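Local coordinates for protein mevalonate kinase (Staphylococcus aureus, PDB 2X7I) that probably phosphorylates mevalonate with ATP, giving 5-phosphomevalonate in the bacterial mevalonate pathway to isoprenoids, as a member of the GHMP kinase family, at residues P97-G102 with T187-H192; V178-V183 with A298-I303; N260-G265 with M276-K281. All blocks are in the same frame, centred on the assembly; numbering follows the deposited sequence.

How the contacts relate
Following the chain from the N terminus, residues 97-102, just ahead of helix 103-119, make the first half of contact 1. Strand 175-180 and the turn after it then open contact 2, and contact 1 closes only at 187-192, so the two cross. Within the span that contact 2 encloses, the hairpin of strands 264-267 and 276-280 forms contact 3; contact 2 closes last, at 298-303. Contacts 2 and 3 join strands of one four-stranded antiparallel sheet, linked by a probable hydrogen bond from Ile179 N to Met276 O. Contact 1 ties the loop before helix 103-119 to the loop after strand 175-180, and Arg99 reaches on to Thr181 and Gly182 of contact 2.

Contact 1. Residues P97-G102 with T187-H192; sequences PSRGLG and TRQAVH. Unlike the reference sequence in segment 187-192: His192 (reference Glu).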
ATOM      1  N   PRO A  97      -9.740   0.097   1.939  1.00 50.25           N
ATOM      2  CA  PRO A  97      -9.531   1.521   1.842  1.00 49.15           C
ATOM      3  C   PRO A  97      -8.934   2.115   3.134  1.00 49.12           C
ATOM      4  O   PRO A  97      -9.226   1.630   4.244  1.00 49.21           O
ATOM      5  CB  PRO A  97     -10.941   2.046   1.604  1.00 49.67           C
ATOM      6  CG  PRO A  97     -11.821   1.053   2.328  1.00 50.66           C
ATOM      7  CD  PRO A  97     -11.140  -0.252   2.233  1.00 50.91           C
ATOM      8  N   SER A  98      -8.090   3.135   2.954  1.00 48.07           N
ATOM      9  CA  SER A  98      -7.651   4.047   4.012  1.00 48.52           C
ATOM     10  C   SER A  98      -6.761   3.410   5.084  1.00 48.60           C
ATOM     11  O   SER A  98      -6.719   3.897   6.214  1.00 49.74           O
ATOM     12  CB  SER A  98      -8.863   4.732   4.665  1.00 49.33           C
ATOM     13  OG  SER A  98      -9.634   5.411   3.687  1.00 50.03           O
ATOM     14  N   ARG A  99      -6.052   2.346   4.719  1.00 47.80           N
ATOM     15  CA  ARG A  99      -5.121   1.669   5.616  1.00 48.45           C
ATOM     16  C   ARG A  99      -3.658   1.935   5.237  1.00 47.73           C
ATOM     17  O   ARG A  99      -2.756   1.292   5.767  1.00 47.70           O
ATOM     18  CB  ARG A  99      -5.360   0.154   5.585  1.00 49.05           C
ATOM     19  CG  ARG A  99      -6.795  -0.294   5.843  1.00 50.00           C
ATOM     20  CD  ARG A  99      -7.381   0.229   7.141  1.00 51.26           C
ATOM     21  NE  ARG A  99      -6.599  -0.174   8.316  1.00 53.37           N
ATOM     22  CZ  ARG A  99      -7.082  -0.321   9.551  1.00 53.89           C
ATOM     23  NH1 ARG A  99      -8.364  -0.127   9.817  1.00 54.75           N
ATOM     24  NH2 ARG A  99      -6.265  -0.682  10.530  1.00 54.22           N
ATOM     25  N   GLY A 100      -3.428   2.856   4.306  1.00 46.88           N
ATOM     26  CA  GLY A 100      -2.073   3.187   3.869  1.00 46.47           C
ATOM     27  C   GLY A 100      -1.473   2.182   2.900  1.00 46.41           C
ATOM     28  O   GLY A 100      -0.270   2.180   2.687  1.00 46.42           O
ATOM     29  N   LEU A 101      -2.302   1.330   2.296  1.00 48.53           N
ATOM     30  CA  LEU A 101      -1.789   0.249   1.438  1.00 47.51           C
ATOM     31  C   LEU A 101      -1.645   0.693  -0.028  1.00 46.12           C
ATOM     32  O   LEU A 101      -1.364  -0.119  -0.908  1.00 45.43           O
ATOM     33  CB  LEU A 101      -2.637  -1.018   1.592  1.00 48.47           C
ATOM     34  CG  LEU A 101      -2.671  -1.579   3.034  1.00 50.86           C
ATOM     35  CD1 LEU A 101      -3.794  -2.574   3.243  1.00 51.99           C
ATOM     36  CD2 LEU A 101      -1.358  -2.207   3.451  1.00 50.58           C
ATOM     37  N   GLY A 102      -1.813   1.993  -0.273  1.00 45.83           N
ATOM     38  CA  GLY A 102      -1.560   2.578  -1.579  1.00 45.01           C
ATOM     39  C   GLY A 102      -2.693   2.342  -2.558  1.00 45.22           C
ATOM     40  O   GLY A 102      -2.470   2.233  -3.765  1.00 45.19           O
ATOM     41  N   THR A 187     -18.336   1.980   9.597  1.00253.31           N
ATOM     42  CA  THR A 187     -17.892   2.217   8.214  1.00247.95           C
ATOM     43  C   THR A 187     -16.496   2.855   8.153  1.00232.57           C
ATOM     44  O   THR A 187     -15.736   2.582   7.219  1.00225.82           O
ATOM     45  CB  THR A 187     -18.901   3.038   7.364  1.00257.17           C
ATOM     46  OG1 THR A 187     -20.198   2.432   7.436  1.00272.34           O
ATOM     47  CG2 THR A 187     -18.459   3.082   5.905  1.00253.18           C
ATOM     48  N   ARG A 188     -16.149   3.685   9.137  1.00227.34           N
ATOM     49  CA  ARG A 188     -14.816   4.296   9.177  1.00213.61           C
ATOM     50  C   ARG A 188     -13.812   3.387   9.869  1.00205.82           C
ATOM     51  O   ARG A 188     -14.140   2.664  10.811  1.00210.19           O
ATOM     52  CB  ARG A 188     -14.850   5.677   9.843  1.00211.85           C
ATOM     53  CG  ARG A 188     -15.867   6.649   9.229  1.00220.81           C
ATOM     54  CD  ARG A 188     -16.022   6.461   7.711  1.00224.11           C
ATOM     55  NE  ARG A 188     -16.759   7.555   7.077  1.00231.45           N
ATOM     56  CZ  ARG A 188     -16.210   8.575   6.414  1.00226.92           C
ATOM     57  NH1 ARG A 188     -14.886   8.679   6.271  1.00214.44           N
ATOM     58  NH2 ARG A 188     -17.000   9.506   5.887  1.00235.21           N
ATOM     59  N   GLN A 189     -12.578   3.450   9.381  1.00194.76           N
ATOM     60  CA  GLN A 189     -11.534   2.501   9.741  1.00187.79           C
ATOM     61  C   GLN A 189     -11.027   2.715  11.162  1.00183.94           C
ATOM     62  O   GLN A 189     -10.973   3.847  11.649  1.00181.52           O
ATOM     63  CB  GLN A 189     -10.368   2.619   8.754  1.00178.17           C
ATOM     64  CG  GLN A 189     -10.725   2.287   7.304  1.00180.78           C
ATOM     65  CD  GLN A 189     -11.261   0.877   7.132  1.00186.67           C
ATOM     66  OE1 GLN A 189     -10.787  -0.063   7.769  1.00184.34           O
ATOM     67  NE2 GLN A 189     -12.254   0.726   6.265  1.00194.54           N
ATOM     68  N   ALA A 190     -10.650   1.623  11.821  1.00183.77           N
ATOM     69  CA  ALA A 190     -10.102   1.687  13.172  1.00180.71           C
ATOM     70  C   ALA A 190      -8.646   2.142  13.131  1.00169.00           C
ATOM     71  O   ALA A 190      -7.731   1.357  13.382  1.00165.04           O
ATOM     72  CB  ALA A 190     -10.222   0.335  13.863  1.00186.44           C
ATOM     73  N   VAL A 191      -8.453   3.419  12.806  1.00164.25           N
ATOM     74  CA  VAL A 191      -7.138   4.055  12.824  1.00154.43           C
ATOM     75  C   VAL A 191      -7.099   5.083  13.949  1.00153.18           C
ATOM     76  O   VAL A 191      -8.135   5.418  14.526  1.00159.37           O
ATOM     77  CB  VAL A 191      -6.798   4.741  11.481  1.00150.07           C
ATOM     78  CG1 VAL A 191      -6.629   3.705  10.386  1.00149.86           C
ATOM     79  CG2 VAL A 191      -7.857   5.766  11.105  1.00155.09           C
ATOM     80  N   HIS A 192      -5.900   5.579  14.249  1.00145.61           N
ATOM     81  CA  HIS A 192      -5.677   6.455  15.398  1.00143.87           C
ATOM     82  C   HIS A 192      -5.067   7.778  14.958  1.00137.93           C
ATOM     83  O   HIS A 192      -5.724   8.816  15.004  1.00140.04           O
ATOM     84  CB  HIS A 192      -4.765   5.759  16.414  1.00141.63           C
ATOM     85  CG  HIS A 192      -5.059   4.298  16.584  1.00147.38           C
ATOM     86  ND1 HIS A 192      -4.239   3.309  16.083  1.00144.83           N
ATOM     87  CD2 HIS A 192      -6.095   3.659  17.181  1.00156.07           C
ATOM     88  CE1 HIS A 192      -4.749   2.125  16.375  1.00151.53           C
ATOM     89  NE2 HIS A 192      -5.877   2.310  17.040  1.00158.48           N
TER
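NH1 of Arg99 serves two carbonyl oxygens: it gives a 3.2 Å hydrogen bond to OE1 of Gln189, and it has a weak bond to the backbone O of Gly182. The Gln189 bond is fairly straight, 156° at the hydrogen, and uses a lone pair of OE1 in the plane of the amide carbonyl. Gln189 comes to the edge of the guanidinium with its amide turned 80° against it. Over one face of the same group sits a methyl: CG1 of Val191 lies above its centre, 4.1 Å from CZ of Arg99. Partners outside the two segments also hold the arginine, with NE going to Gly274 O and, as a salt bridge, to OD2 of Asp180, and NH2 to Thr181 OG1; with so many partners the plane has little freedom to rotate. A bend at chi2 (-55°) puts CD of Arg99 beside CG of Gln189, at 3.9 Å, and a further bend at chi3 turns the guanidinium toward OE1. The loop 97-102 belongs to the glycine-rich Pro-Pro-Ser-Arg-Gly-Leu-Gly-Ser-Ser run of GHMP kinases, which binds nucleotide phosphates in relatives. Here the backbone N atoms of Ser98 and Gly100 bond to a citrate, probably from the crystallisation liquor, consistent with an anion site just before helix 103-119. Gln189 is bent as well, at chi2, and its CG packs 3.5 Å from O of Pro97 and 4.1 Å from CB of Ser98. An inverse gamma turn centred on Ala190, closed by a weak bond from Val191 N to Gln189 O, lets Gln189 and Val191 both point toward the arginine's loop.

Contact 2. Residues V178-V183 with A298-I303; sequences VIDTGV and AAHTWI
Trp302 lays the edge of its six-membered ring across the neighbouring strand, with CE3 3.7 Å from CG1 of Val178 and 3.4 Å from Val178 O, the latter near the ring plane. CG1 of Val178 stands anti to its backbone N (chi1 176°), facing CE3; chi2 of -97° turns the indole of Trp302 roughly square to its CA-CB-CG plane, with the CE3-CZ3 edge toward Val178, and CZ3 is 3.9 Å from CB of Asp180. Phe34 meets the indole edge-to-face. Farther along the same side, the Asp180 and His300 side chains lie alongside each other, carboxylate and imidazole planes 34° apart. OD1 of Asp180 comes 3.2 Å from CD2 of His300, at the ring edge, while OD2, also salt-bridged to NE of Arg99, takes the N of Gly182 from above the carboxylate plane, making an Asx turn. These strands are antiparallel neighbours in the four-stranded sheet of the GHMP kinase C-terminal half, 300-305 being outermost. Their ladder, with Asp180 N 2.9 Å from His300 O, ends in a classic beta bulge, where Ala299 and His300 both give weak bonds to Asp180 O. On the opposite side, toward helix 283-295, CG2 of Ile179 packs 3.6 Å from CB of Ala298 and CG1 of Ile179 faces CG2 of Thr301. OG1 of Thr301 bonds to Glu294. Past the bulge, CA of Gly182 comes 3.8 Å from CB of Ala299.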
ATOM      1  N   VAL A 178       1.079  -8.680   7.265  1.00 52.11           N
ATOM      2  CA  VAL A 178       0.403  -7.398   7.271  1.00 50.81           C
ATOM      3  C   VAL A 178      -1.005  -7.625   7.794  1.00 51.95           C
ATOM      4  O   VAL A 178      -1.743  -8.432   7.247  1.00 52.86           O
ATOM      5  CB  VAL A 178       0.374  -6.798   5.858  1.00 49.62           C
ATOM      6  CG1 VAL A 178      -0.419  -5.500   5.825  1.00 47.84           C
ATOM      7  CG2 VAL A 178       1.800  -6.583   5.353  1.00 48.74           C
ATOM      8  N   ILE A 179      -1.360  -6.936   8.872  1.00 52.58           N
ATOM      9  CA  ILE A 179      -2.666  -7.093   9.504  1.00 53.98           C
ATOM     10  C   ILE A 179      -3.484  -5.801   9.429  1.00 53.64           C
ATOM     11  O   ILE A 179      -2.988  -4.731   9.742  1.00 53.07           O
ATOM     12  CB  ILE A 179      -2.518  -7.486  10.979  1.00 55.33           C
ATOM     13  CG1 ILE A 179      -1.806  -8.835  11.108  1.00 56.02           C
ATOM     14  CG2 ILE A 179      -3.887  -7.529  11.654  1.00 56.91           C
ATOM     15  CD1 ILE A 179      -1.172  -9.076  12.469  1.00 56.85           C
ATOM     16  N   ASP A 180      -4.737  -5.930   9.005  1.00 54.99           N
ATOM     17  CA  ASP A 180      -5.719  -4.845   8.996  1.00 55.44           C
ATOM     18  C   ASP A 180      -6.686  -5.108  10.148  1.00 57.86           C
ATOM     19  O   ASP A 180      -7.260  -6.185  10.235  1.00 59.18           O
ATOM     20  CB  ASP A 180      -6.445  -4.841   7.638  1.00 55.12           C
ATOM     21  CG  ASP A 180      -7.657  -3.913   7.591  1.00 55.37           C
ATOM     22  OD1 ASP A 180      -8.428  -4.004   6.610  1.00 56.05           O
ATOM     23  OD2 ASP A 180      -7.856  -3.106   8.511  1.00 55.89           O
ATOM     24  N   THR A 181      -6.853  -4.135  11.039  1.00 59.24           N
ATOM     25  CA  THR A 181      -7.729  -4.299  12.207  1.00 62.14           C
ATOM     26  C   THR A 181      -9.207  -4.002  11.909  1.00 63.43           C
ATOM     27  O   THR A 181     -10.056  -4.214  12.766  1.00 65.74           O
ATOM     28  CB  THR A 181      -7.271  -3.432  13.400  1.00 62.86           C
ATOM     29  OG1 THR A 181      -7.492  -2.048  13.106  1.00 63.80           O
ATOM     30  CG2 THR A 181      -5.786  -3.664  13.704  1.00 62.18           C
ATOM     31  N   GLY A 182      -9.514  -3.506  10.713  1.00 62.30           N
ATOM     32  CA  GLY A 182     -10.900  -3.376  10.276  1.00 63.72           C
ATOM     33  C   GLY A 182     -11.651  -2.162  10.802  1.00 64.84           C
ATOM     34  O   GLY A 182     -11.052  -1.193  11.274  1.00 64.33           O
ATOM     35  N   VAL A 183     -12.976  -2.230  10.715  1.00 66.54           N
ATOM     36  CA  VAL A 183     -13.846  -1.111  11.062  1.00 67.86           C
ATOM     37  C   VAL A 183     -14.036  -0.968  12.574  1.00 69.95           C
ATOM     38  O   VAL A 183     -14.438  -1.911  13.255  1.00 71.73           O
ATOM     39  CB  VAL A 183     -15.223  -1.261  10.392  1.00 69.15           C
ATOM     40  CG1 VAL A 183     -16.139  -0.152  10.838  1.00 71.23           C
ATOM     41  CG2 VAL A 183     -15.074  -1.255   8.872  1.00 67.47           C
ATOM     42  N   ALA A 298      -8.358 -10.276  14.008  1.00 67.77           N
ATOM     43  CA  ALA A 298      -7.772  -9.509  12.898  1.00 64.88           C
ATOM     44  C   ALA A 298      -8.703  -9.633  11.704  1.00 65.36           C
ATOM     45  O   ALA A 298      -9.027 -10.746  11.289  1.00 67.02           O
ATOM     46  CB  ALA A 298      -6.397 -10.021  12.534  1.00 63.10           C
ATOM     47  N   ALA A 299      -9.157  -8.500  11.169  1.00 63.98           N
ATOM     48  CA  ALA A 299     -10.184  -8.517  10.122  1.00 64.52           C
ATOM     49  C   ALA A 299      -9.659  -9.089   8.804  1.00 63.08           C
ATOM     50  O   ALA A 299     -10.340  -9.889   8.167  1.00 65.13           O
ATOM     51  CB  ALA A 299     -10.770  -7.117   9.911  1.00 63.98           C
ATOM     52  N   HIS A 300      -8.459  -8.683   8.402  1.00 60.00           N
ATOM     53  CA  HIS A 300      -7.857  -9.139   7.139  1.00 59.18           C
ATOM     54  C   HIS A 300      -6.343  -9.239   7.296  1.00 56.79           C
ATOM     55  O   HIS A 300      -5.743  -8.468   8.042  1.00 55.22           O
ATOM     56  CB  HIS A 300      -8.182  -8.181   5.980  1.00 58.80           C
ATOM     57  CG  HIS A 300      -9.619  -7.758   5.915  1.00 60.91           C
ATOM     58  ND1 HIS A 300     -10.603  -8.529   5.334  1.00 64.32           N
ATOM     59  CD2 HIS A 300     -10.238  -6.639   6.363  1.00 62.51           C
ATOM     60  CE1 HIS A 300     -11.765  -7.904   5.425  1.00 66.22           C
ATOM     61  NE2 HIS A 300     -11.570  -6.751   6.041  1.00 65.09           N
ATOM     62  N   THR A 301      -5.731 -10.190   6.598  1.00 56.62           N
ATOM     63  CA  THR A 301      -4.285 -10.381   6.661  1.00 55.29           C
ATOM     64  C   THR A 301      -3.663 -10.682   5.302  1.00 54.81           C
ATOM     65  O   THR A 301      -4.345 -11.109   4.385  1.00 56.10           O
ATOM     66  CB  THR A 301      -3.899 -11.508   7.649  1.00 56.44           C
ATOM     67  OG1 THR A 301      -4.534 -12.730   7.256  1.00 58.33           O
ATOM     68  CG2 THR A 301      -4.319 -11.139   9.080  1.00 56.17           C
ATOM     69  N   TRP A 302      -2.364 -10.415   5.185  1.00 53.75           N
ATOM     70  CA  TRP A 302      -1.572 -10.778   4.000  1.00 53.97           C
ATOM     71  C   TRP A 302      -0.180 -11.243   4.421  1.00 53.57           C
ATOM     72  O   TRP A 302       0.361 -10.778   5.426  1.00 52.69           O
ATOM     73  CB  TRP A 302      -1.390  -9.581   3.059  1.00 53.11           C
ATOM     74  CG  TRP A 302      -2.641  -8.936   2.535  1.00 52.80           C
ATOM     75  CD1 TRP A 302      -3.237  -9.166   1.339  1.00 54.26           C
ATOM     76  CD2 TRP A 302      -3.415  -7.919   3.181  1.00 52.16           C
ATOM     77  NE1 TRP A 302      -4.347  -8.362   1.195  1.00 54.99           N
ATOM     78  CE2 TRP A 302      -4.479  -7.589   2.315  1.00 52.39           C
ATOM     79  CE3 TRP A 302      -3.317  -7.263   4.411  1.00 50.13           C
ATOM     80  CZ2 TRP A 302      -5.438  -6.631   2.638  1.00 52.85           C
ATOM     81  CZ3 TRP A 302      -4.266  -6.309   4.730  1.00 50.56           C
ATOM     82  CH2 TRP A 302      -5.312  -5.997   3.848  1.00 51.04           C
ATOM     83  N   ILE A 303       0.406 -12.138   3.639  1.00 54.72           N
ATOM     84  CA  ILE A 303       1.777 -12.550   3.846  1.00 54.89           C
ATOM     85  C   ILE A 303       2.622 -11.998   2.708  1.00 54.90           C
ATOM     86  O   ILE A 303       2.365 -12.283   1.540  1.00 56.08           O
ATOM     87  CB  ILE A 303       1.917 -14.087   3.926  1.00 56.95           C
ATOM     88  CG1 ILE A 303       1.218 -14.622   5.181  1.00 57.28           C
ATOM     89  CG2 ILE A 303       3.388 -14.481   3.944  1.00 56.73           C
ATOM     90  CD1 ILE A 303       1.137 -16.137   5.247  1.00 59.19           C
TER

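Contact 3. Residues N260-G265 with M276-K281; sequences NGAIAG and MLLLAK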
ATOM      1  N   ASN A 260       3.066 -16.370  18.775  1.00 64.21           N
ATOM      2  CA  ASN A 260       3.036 -17.341  17.682  1.00 64.43           C
ATOM      3  C   ASN A 260       4.194 -17.209  16.668  1.00 63.14           C
ATOM      4  O   ASN A 260       4.092 -17.672  15.528  1.00 62.61           O
ATOM      5  CB  ASN A 260       1.672 -17.274  16.989  1.00 64.03           C
ATOM      6  CG  ASN A 260       0.551 -17.843  17.855  1.00 65.59           C
ATOM      7  OD1 ASN A 260       0.082 -18.952  17.616  1.00 67.71           O
ATOM      8  ND2 ASN A 260       0.139 -17.097  18.873  1.00 63.66           N
ATOM      9  N   GLY A 261       5.297 -16.593  17.096  1.00 62.57           N
ATOM     10  CA  GLY A 261       6.545 -16.622  16.328  1.00 62.17           C
ATOM     11  C   GLY A 261       6.994 -15.346  15.627  1.00 60.01           C
ATOM     12  O   GLY A 261       8.048 -15.350  14.994  1.00 60.03           O
ATOM     13  N   ALA A 262       6.215 -14.269  15.720  1.00 58.44           N
ATOM     14  CA  ALA A 262       6.631 -12.978  15.168  1.00 56.74           C
ATOM     15  C   ALA A 262       7.786 -12.435  16.006  1.00 56.95           C
ATOM     16  O   ALA A 262       7.648 -12.300  17.215  1.00 57.87           O
ATOM     17  CB  ALA A 262       5.470 -11.981  15.154  1.00 55.20           C
ATOM     18  N   ILE A 263       8.913 -12.133  15.357  1.00 56.52           N
ATOM     19  CA  ILE A 263      10.110 -11.645  16.045  1.00 57.16           C
ATOM     20  C   ILE A 263      10.115 -10.142  16.207  1.00 55.93           C
ATOM     21  O   ILE A 263      10.973  -9.599  16.895  1.00 56.94           O
ATOM     22  CB  ILE A 263      11.433 -12.076  15.333  1.00 58.16           C
ATOM     23  CG1 ILE A 263      11.576 -11.439  13.941  1.00 56.24           C
ATOM     24  CG2 ILE A 263      11.514 -13.594  15.234  1.00 59.36           C
ATOM     25  CD1 ILE A 263      12.892 -11.771  13.267  1.00 56.36           C
ATOM     26  N   ALA A 264       9.163  -9.472  15.566  1.00 54.58           N
ATOM     27  CA  ALA A 264       9.062  -8.017  15.636  1.00 53.42           C
ATOM     28  C   ALA A 264       7.665  -7.554  15.230  1.00 52.15           C
ATOM     29  O   ALA A 264       6.941  -8.276  14.547  1.00 52.24           O
ATOM     30  CB  ALA A 264      10.126  -7.362  14.747  1.00 52.60           C
ATOM     31  N   GLY A 265       7.310  -6.343  15.645  1.00 51.53           N
ATOM     32  CA  GLY A 265       6.010  -5.761  15.349  1.00 50.69           C
ATOM     33  C   GLY A 265       6.016  -4.245  15.446  1.00 50.22           C
ATOM     34  O   GLY A 265       6.725  -3.668  16.281  1.00 50.73           O
ATOM     35  N   MET A 276      -0.853  -3.374  10.836  1.00 50.43           N
ATOM     36  CA  MET A 276       0.125  -3.890  11.790  1.00 50.81           C
ATOM     37  C   MET A 276       1.056  -4.742  10.957  1.00 50.05           C
ATOM     38  O   MET A 276       0.590  -5.533  10.134  1.00 50.94           O
ATOM     39  CB  MET A 276      -0.530  -4.728  12.888  1.00 52.28           C
ATOM     40  CG  MET A 276       0.413  -5.071  14.038  1.00 54.41           C
ATOM     41  SD  MET A 276      -0.387  -5.875  15.450  1.00 58.08           S
ATOM     42  CE  MET A 276      -0.211  -7.568  14.964  1.00 59.41           C
ATOM     43  N   LEU A 277       2.357  -4.554  11.142  1.00 49.01           N
ATOM     44  CA  LEU A 277       3.372  -5.305  10.413  1.00 48.79           C
ATOM     45  C   LEU A 277       4.131  -6.213  11.390  1.00 49.96           C
ATOM     46  O   LEU A 277       4.714  -5.721  12.359  1.00 49.91           O
ATOM     47  CB  LEU A 277       4.345  -4.342   9.721  1.00 47.67           C
ATOM     48  CG  LEU A 277       3.730  -3.159   8.957  1.00 46.56           C
ATOM     49  CD1 LEU A 277       4.793  -2.188   8.478  1.00 44.53           C
ATOM     50  CD2 LEU A 277       2.896  -3.645   7.792  1.00 46.69           C
ATOM     51  N   LEU A 278       4.113  -7.523  11.143  1.00 50.73           N
ATOM     52  CA  LEU A 278       4.845  -8.481  11.983  1.00 52.06           C
ATOM     53  C   LEU A 278       5.884  -9.216  11.145  1.00 52.70           C
ATOM     54  O   LEU A 278       5.595  -9.637  10.030  1.00 52.99           O
ATOM     55  CB  LEU A 278       3.896  -9.506  12.627  1.00 53.08           C
ATOM     56  CG  LEU A 278       2.755  -8.934  13.483  1.00 52.74           C
ATOM     57  CD1 LEU A 278       1.761 -10.027  13.896  1.00 53.12           C
ATOM     58  CD2 LEU A 278       3.310  -8.227  14.697  1.00 51.94           C
ATOM     59  N   LEU A 279       7.085  -9.375  11.695  1.00 53.22           N
ATOM     60  CA  LEU A 279       8.184  -9.994  10.979  1.00 53.73           C
ATOM     61  C   LEU A 279       8.359 -11.442  11.421  1.00 55.73           C
ATOM     62  O   LEU A 279       8.397 -11.737  12.612  1.00 56.55           O
ATOM     63  CB  LEU A 279       9.478  -9.203  11.197  1.00 53.36           C
ATOM     64  CG  LEU A 279       9.523  -7.773  10.644  1.00 51.00           C
ATOM     65  CD1 LEU A 279      10.945  -7.232  10.699  1.00 49.99           C
ATOM     66  CD2 LEU A 279       8.991  -7.695   9.212  1.00 49.70           C
ATOM     67  N   ALA A 280       8.442 -12.339  10.441  1.00 57.01           N
ATOM     68  CA  ALA A 280       8.627 -13.767  10.684  1.00 58.78           C
ATOM     69  C   ALA A 280       9.793 -14.232   9.840  1.00 60.21           C
ATOM     70  O   ALA A 280      10.037 -13.682   8.768  1.00 59.83           O
ATOM     71  CB  ALA A 280       7.382 -14.532  10.315  1.00 58.97           C
ATOM     72  N   LYS A 281      10.505 -15.240  10.331  1.00 62.43           N
ATOM     73  CA  LYS A 281      11.700 -15.748   9.667  1.00 64.48           C
ATOM     74  C   LYS A 281      11.379 -16.614   8.445  1.00 65.20           C
ATOM     75  O   LYS A 281      12.148 -16.627   7.480  1.00 65.85           O
ATOM     76  CB  LYS A 281      12.556 -16.559  10.652  1.00 66.62           C
ATOM     77  CG  LYS A 281      13.064 -15.750  11.842  1.00 68.00           C
ATOM     78  CD  LYS A 281      13.888 -16.614  12.812  1.00 71.56           C
ATOM     79  CE  LYS A 281      14.751 -15.768  13.747  1.00 72.45           C
ATOM     80  NZ  LYS A 281      15.743 -16.614  14.504  1.00 75.47           N
TER
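Leu279 O is met by Ile263 N at 2.8 Å, nearly along the C=O axis, and CA of Ala262 makes a bent CA-H...O contact with the same oxygen. A second bond runs back from Leu279 N to Ala264 O, with the donor well above the carbonyl plane. These two bonds stitch the start of a beta hairpin, strand 264-267 against strand 276-280. Packing is close at Gly265: lacking a side chain, its CA sits 3.3 Å from Leu277 O and 3.7 Å from CD2 of Leu278. CB of Ala262 lies 3.9 Å from CB of Leu278 on the side facing helix 283-295, while CB of Ala264 and CB of Leu279 pair toward helix 226-243. The other end is looser. Ile263 tucks CG1 between its N and carbonyl carbon (chi1 65°), over Leu279 O, which leaves CG2 to meet CE of the exposed, extended Lys281 at 4.2 Å, the two chains crossing at about a right angle. Lysine contributes here through its hydrocarbon part, so the contact holds by backbone bonds and apolar fit, without a salt bridge between the two segments.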